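Local coordinates for hemolysin-related protein (PDB 6MLT) that is a secreted, calcium-binding component of the Vibrio cholerae biofilm matrix that probably binds carbohydrates and contributes to biofilm adhesion, at residues Q12-S20 against H552-A560. Residues are numbered along the deposited sequence; the frame is centred on the assembly and turned at random.
Sequences QTKLKWSWS and HGVFVYESA
Val556 lays CG2 over one face of the Trp17 indole, 3.5 Å from the centroid of its six-membered ring, a CH-pi contact close to the ring normal, while Val554 CG1 touches CZ3 of the same ring at 4.0 Å. Trp17 reaches this place with CG between its backbone N and carbonyl carbon (chi1 56°). Leu15 sets CD1 over a face of Tyr557, 3.9 Å from the ring centroid; on the sheet face opposite Trp17, Ser18 CB meets Phe555 CD2 at 3.5 Å. Between these faces runs an antiparallel ladder whose register shifts at a classic beta bulge: Val556 O accepts from both Lys16 N (2.7 Å) and Trp17 N (3.2 Å). Beyond the ladder's end, Ser20 OG bonds His552 O at 2.9 Å, and a water bridges Ser20 O to His552 NE2, while the ring's ND1 is held by Asp543. Lys16 NZ forms a salt bridge with Glu530, and Trp17 NE1 donates to Gly78 O. Joining the first and last strands of the chain in one sheet is consistent with the "Velcro" closure of a beta-propeller: strand 13-19 is outermost in a four-stranded blade, 553-559 pairs next with 536-541, and Trp17, Trp19 and Val554 pack against strands 56-63 and 71-76 of the adjacent sheet.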
ATOM      1  N   GLN A  12      17.209  10.203 -17.362  1.00 25.25           N
ATOM      2  CA  GLN A  12      17.413  10.010 -18.792  1.00 29.82           C
ATOM      3  C   GLN A  12      16.813   8.678 -19.223  1.00 25.36           C
ATOM      4  O   GLN A  12      17.072   7.644 -18.598  1.00 23.43           O
ATOM      5  CB  GLN A  12      18.906  10.031 -19.126  1.00 44.99           C
ATOM      6  CG  GLN A  12      19.662  11.241 -18.610  1.00 69.69           C
ATOM      7  CD  GLN A  12      19.795  12.323 -19.655  1.00 95.45           C
ATOM      8  OE1 GLN A  12      18.857  13.080 -19.907  1.00101.04           O
ATOM      9  NE2 GLN A  12      20.966  12.402 -20.277  1.00108.78           N
ATOM     10  N   THR A  13      16.046   8.700 -20.311  1.00 24.20           N
ATOM     11  CA  THR A  13      15.335   7.523 -20.786  1.00 23.69           C
ATOM     12  C   THR A  13      15.633   7.286 -22.258  1.00 24.68           C
ATOM     13  O   THR A  13      16.062   8.189 -22.986  1.00 23.70           O
ATOM     14  CB  THR A  13      13.818   7.669 -20.599  1.00 28.45           C
ATOM     15  OG1 THR A  13      13.343   8.778 -21.377  1.00 30.28           O
ATOM     16  CG2 THR A  13      13.478   7.898 -19.139  1.00 25.78           C
ATOM     17  N   LYS A  14      15.384   6.049 -22.684  1.00 22.26           N
ATOM     18  CA  LYS A  14      15.455   5.674 -24.089  1.00 23.00           C
ATOM     19  C   LYS A  14      14.388   4.624 -24.342  1.00 22.30           C
ATOM     20  O   LYS A  14      14.006   3.878 -23.434  1.00 22.09           O
ATOM     21  CB  LYS A  14      16.841   5.139 -24.477  1.00 24.61           C
ATOM     22  CG  LYS A  14      17.197   3.784 -23.871  1.00 30.21           C
ATOM     23  CD  LYS A  14      18.611   3.361 -24.246  1.00 38.24           C
ATOM     24  CE  LYS A  14      18.952   1.996 -23.675  1.00 41.90           C
ATOM     25  NZ  LYS A  14      20.381   1.633 -23.919  1.00 44.79           N
ATOM     26  N   LEU A  15      13.914   4.566 -25.583  1.00 21.14           N
ATOM     27  CA  LEU A  15      12.844   3.644 -25.926  1.00 20.23           C
ATOM     28  C   LEU A  15      13.360   2.213 -25.903  1.00 21.87           C
ATOM     29  O   LEU A  15      14.397   1.901 -26.497  1.00 23.52           O
ATOM     30  CB  LEU A  15      12.272   3.974 -27.305  1.00 21.91           C
ATOM     31  CG  LEU A  15      10.997   3.211 -27.681  1.00 23.36           C
ATOM     32  CD1 LEU A  15       9.802   3.776 -26.936  1.00 22.70           C
ATOM     33  CD2 LEU A  15      10.762   3.255 -29.192  1.00 27.27           C
ATOM     34  N   LYS A  16      12.633   1.343 -25.206  1.00 20.91           N
ATOM     35  CA  LYS A  16      12.910  -0.086 -25.220  1.00 19.28           C
ATOM     36  C   LYS A  16      12.194  -0.773 -26.377  1.00 20.33           C
ATOM     37  O   LYS A  16      12.827  -1.472 -27.173  1.00 20.58           O
ATOM     38  CB  LYS A  16      12.495  -0.709 -23.887  1.00 23.36           C
ATOM     39  CG  LYS A  16      12.764  -2.199 -23.772  1.00 27.39           C
ATOM     40  CD  LYS A  16      12.417  -2.684 -22.371  1.00 34.87           C
ATOM     41  CE  LYS A  16      12.707  -4.157 -22.180  1.00 43.68           C
ATOM     42  NZ  LYS A  16      12.648  -4.520 -20.738  1.00 47.00           N
ATOM     43  N   TRP A  17      10.876  -0.598 -26.468  1.00 20.54           N
ATOM     44  CA  TRP A  17      10.128  -0.984 -27.658  1.00 22.38           C
ATOM     45  C   TRP A  17       8.817  -0.214 -27.674  1.00 21.81           C
ATOM     46  O   TRP A  17       8.427   0.410 -26.686  1.00 19.11           O
ATOM     47  CB  TRP A  17       9.870  -2.500 -27.728  1.00 21.99           C
ATOM     48  CG  TRP A  17       9.164  -3.164 -26.543  1.00 19.92           C
ATOM     49  CD1 TRP A  17       9.747  -3.954 -25.595  1.00 19.95           C
ATOM     50  CD2 TRP A  17       7.758  -3.138 -26.225  1.00 20.28           C
ATOM     51  NE1 TRP A  17       8.806  -4.408 -24.706  1.00 21.48           N
ATOM     52  CE2 TRP A  17       7.577  -3.922 -25.064  1.00 19.84           C
ATOM     53  CE3 TRP A  17       6.642  -2.524 -26.801  1.00 22.70           C
ATOM     54  CZ2 TRP A  17       6.323  -4.116 -24.475  1.00 21.25           C
ATOM     55  CZ3 TRP A  17       5.397  -2.709 -26.212  1.00 22.78           C
ATOM     56  CH2 TRP A  17       5.249  -3.496 -25.059  1.00 23.23           C
ATOM     57  N   SER A  18       8.139  -0.264 -28.821  1.00 21.10           N
ATOM     58  CA  SER A  18       6.813   0.318 -28.953  1.00 19.03           C
ATOM     59  C   SER A  18       5.953  -0.598 -29.807  1.00 20.74           C
ATOM     60  O   SER A  18       6.462  -1.371 -30.628  1.00 21.54           O
ATOM     61  CB  SER A  18       6.861   1.728 -29.569  1.00 21.23           C
ATOM     62  OG  SER A  18       7.282   1.688 -30.916  1.00 20.46           O
ATOM     63  N   TRP A  19       4.648  -0.520 -29.579  1.00 18.16           N
ATOM     64  CA  TRP A  19       3.648  -1.209 -30.380  1.00 19.69           C
ATOM     65  C   TRP A  19       2.661  -0.168 -30.879  1.00 20.18           C
ATOM     66  O   TRP A  19       2.160   0.640 -30.091  1.00 19.47           O
ATOM     67  CB  TRP A  19       2.927  -2.289 -29.561  1.00 19.38           C
ATOM     68  CG  TRP A  19       1.848  -3.003 -30.309  1.00 18.92           C
ATOM     69  CD1 TRP A  19       1.946  -4.211 -30.940  1.00 20.98           C
ATOM     70  CD2 TRP A  19       0.504  -2.551 -30.520  1.00 21.40           C
ATOM     71  NE1 TRP A  19       0.751  -4.534 -31.531  1.00 21.60           N
ATOM     72  CE2 TRP A  19      -0.151  -3.533 -31.284  1.00 21.48           C
ATOM     73  CE3 TRP A  19      -0.207  -1.411 -30.133  1.00 22.06           C
ATOM     74  CZ2 TRP A  19      -1.482  -3.410 -31.676  1.00 23.56           C
ATOM     75  CZ3 TRP A  19      -1.526  -1.286 -30.527  1.00 21.96           C
ATOM     76  CH2 TRP A  19      -2.150  -2.281 -31.289  1.00 24.98           C
ATOM     77  N   SER A  20       2.385  -0.181 -32.180  1.00 18.82           N
ATOM     78  CA  SER A  20       1.462   0.792 -32.752  1.00 22.71           C
ATOM     79  C   SER A  20       0.576   0.221 -33.842  1.00 24.60           C
ATOM     80  O   SER A  20      -0.317   0.932 -34.314  1.00 24.15           O
ATOM     81  CB  SER A  20       2.234   1.988 -33.321  1.00 27.00           C
ATOM     82  OG  SER A  20       2.913   2.681 -32.286  1.00 33.00           O
ATOM     83  N   HIS A 552       0.382   6.785 -30.806  1.00 19.75           N
ATOM     84  CA  HIS A 552      -0.672   5.861 -30.415  1.00 20.66           C
ATOM     85  C   HIS A 552      -0.078   4.478 -30.196  1.00 21.54           C
ATOM     86  O   HIS A 552       0.844   4.070 -30.901  1.00 18.78           O
ATOM     87  CB  HIS A 552      -1.792   5.794 -31.463  1.00 21.93           C
ATOM     88  CG  HIS A 552      -1.339   5.308 -32.811  1.00 24.77           C
ATOM     89  ND1 HIS A 552      -0.976   6.164 -33.828  1.00 25.75           N
ATOM     90  CD2 HIS A 552      -1.230   4.056 -33.317  1.00 24.72           C
ATOM     91  CE1 HIS A 552      -0.651   5.461 -34.900  1.00 27.08           C
ATOM     92  NE2 HIS A 552      -0.792   4.178 -34.614  1.00 26.22           N
ATOM     93  N   GLY A 553      -0.621   3.763 -29.209  1.00 19.18           N
ATOM     94  CA  GLY A 553      -0.252   2.387 -28.930  1.00 19.01           C
ATOM     95  C   GLY A 553       0.323   2.246 -27.533  1.00 20.49           C
ATOM     96  O   GLY A 553      -0.218   2.790 -26.564  1.00 20.05           O
ATOM     97  N   VAL A 554       1.426   1.512 -27.441  1.00 19.33           N
ATOM     98  CA  VAL A 554       2.096   1.223 -26.173  1.00 18.90           C
ATOM     99  C   VAL A 554       3.576   1.516 -26.357  1.00 19.08           C
ATOM    100  O   VAL A 554       4.193   1.036 -27.316  1.00 20.00           O
ATOM    101  CB  VAL A 554       1.883  -0.238 -25.730  1.00 19.61           C
ATOM    102  CG1 VAL A 554       2.593  -0.507 -24.400  1.00 19.48           C
ATOM    103  CG2 VAL A 554       0.398  -0.552 -25.612  1.00 20.66           C
ATOM    104  N   PHE A 555       4.141   2.276 -25.429  1.00 20.04           N
ATOM    105  CA  PHE A 555       5.527   2.711 -25.508  1.00 20.84           C
ATOM    106  C   PHE A 555       6.217   2.360 -24.202  1.00 20.74           C
ATOM    107  O   PHE A 555       5.719   2.692 -23.121  1.00 18.40           O
ATOM    108  CB  PHE A 555       5.604   4.212 -25.817  1.00 22.15           C
ATOM    109  CG  PHE A 555       5.111   4.542 -27.195  1.00 22.53           C
ATOM    110  CD1 PHE A 555       3.758   4.520 -27.479  1.00 27.72           C
ATOM    111  CD2 PHE A 555       5.999   4.805 -28.219  1.00 20.41           C
ATOM    112  CE1 PHE A 555       3.300   4.779 -28.760  1.00 28.66           C
ATOM    113  CE2 PHE A 555       5.544   5.062 -29.497  1.00 23.14           C
ATOM    114  CZ  PHE A 555       4.195   5.049 -29.764  1.00 25.25           C
ATOM    115  N   VAL A 556       7.339   1.658 -24.311  1.00 19.49           N
ATOM    116  CA  VAL A 556       8.067   1.140 -23.163  1.00 17.41           C
ATOM    117  C   VAL A 556       9.472   1.717 -23.198  1.00 17.94           C
ATOM    118  O   VAL A 556      10.160   1.623 -24.219  1.00 19.85           O
ATOM    119  CB  VAL A 556       8.097  -0.399 -23.163  1.00 17.72           C
ATOM    120  CG1 VAL A 556       8.897  -0.932 -21.975  1.00 19.31           C
ATOM    121  CG2 VAL A 556       6.671  -0.943 -23.132  1.00 19.69           C
ATOM    122  N   TYR A 557       9.895   2.295 -22.077  1.00 17.15           N
ATOM    123  CA  TYR A 557      11.174   2.966 -21.956  1.00 17.61           C
ATOM    124  C   TYR A 557      12.013   2.291 -20.884  1.00 19.35           C
ATOM    125  O   TYR A 557      11.502   1.566 -20.029  1.00 19.64           O
ATOM    126  CB  TYR A 557      10.979   4.446 -21.609  1.00 17.42           C
ATOM    127  CG  TYR A 557      10.232   5.203 -22.686  1.00 20.85           C
ATOM    128  CD1 TYR A 557       8.841   5.202 -22.735  1.00 21.76           C
ATOM    129  CD2 TYR A 557      10.922   5.888 -23.676  1.00 20.84           C
ATOM    130  CE1 TYR A 557       8.163   5.889 -23.730  1.00 21.29           C
ATOM    131  CE2 TYR A 557      10.258   6.569 -24.665  1.00 21.73           C
ATOM    132  CZ  TYR A 557       8.882   6.570 -24.691  1.00 22.02           C
ATOM    133  OH  TYR A 557       8.231   7.253 -25.697  1.00 23.97           O
ATOM    134  N   GLU A 558      13.311   2.563 -20.935  1.00 21.33           N
ATOM    135  CA  GLU A 558      14.257   2.077 -19.945  1.00 22.06           C
ATOM    136  C   GLU A 558      15.258   3.183 -19.651  1.00 22.38           C
ATOM    137  O   GLU A 558      15.359   4.171 -20.384  1.00 19.15           O
ATOM    138  CB  GLU A 558      14.964   0.809 -20.434  1.00 23.01           C
ATOM    139  CG  GLU A 558      15.709   0.987 -21.744  1.00 30.16           C
ATOM    140  CD  GLU A 558      16.412  -0.280 -22.181  1.00 39.98           C
ATOM    141  OE1 GLU A 558      17.177  -0.840 -21.370  1.00 45.75           O
ATOM    142  OE2 GLU A 558      16.194  -0.719 -23.327  1.00 42.63           O
ATOM    143  N   SER A 559      16.003   3.008 -18.565  1.00 21.77           N
ATOM    144  CA  SER A 559      17.044   3.963 -18.216  1.00 21.89           C
ATOM    145  C   SER A 559      18.076   4.049 -19.332  1.00 22.28           C
ATOM    146  O   SER A 559      18.560   3.031 -19.827  1.00 21.63           O
ATOM    147  CB  SER A 559      17.724   3.556 -16.909  1.00 22.18           C
ATOM    148  OG  SER A 559      18.778   4.454 -16.614  1.00 24.13           O
ATOM    149  N   ALA A 560      18.412   5.275 -19.731  1.00 22.28           N
ATOM    150  CA  ALA A 560      19.398   5.463 -20.787  1.00 26.29           C
ATOM    151  C   ALA A 560      20.827   5.299 -20.294  1.00 29.85           C
ATOM    152  O   ALA A 560      21.728   5.083 -21.110  1.00 33.70           O
ATOM    153  CB  ALA A 560      19.239   6.846 -21.425  1.00 24.72           C
TER
HETATM  154  O   HOH W   1      18.807   6.963 -16.410  1.00 43.76           O
HETATM  155  O   HOH W   2      22.097   3.542 -23.508  1.00 47.84           O
HETATM  156  O   HOH W   3      16.669   0.241 -25.888  1.00 39.08           O
HETATM  157  O   HOH W   4      -0.422   2.554 -36.930  1.00 36.54           O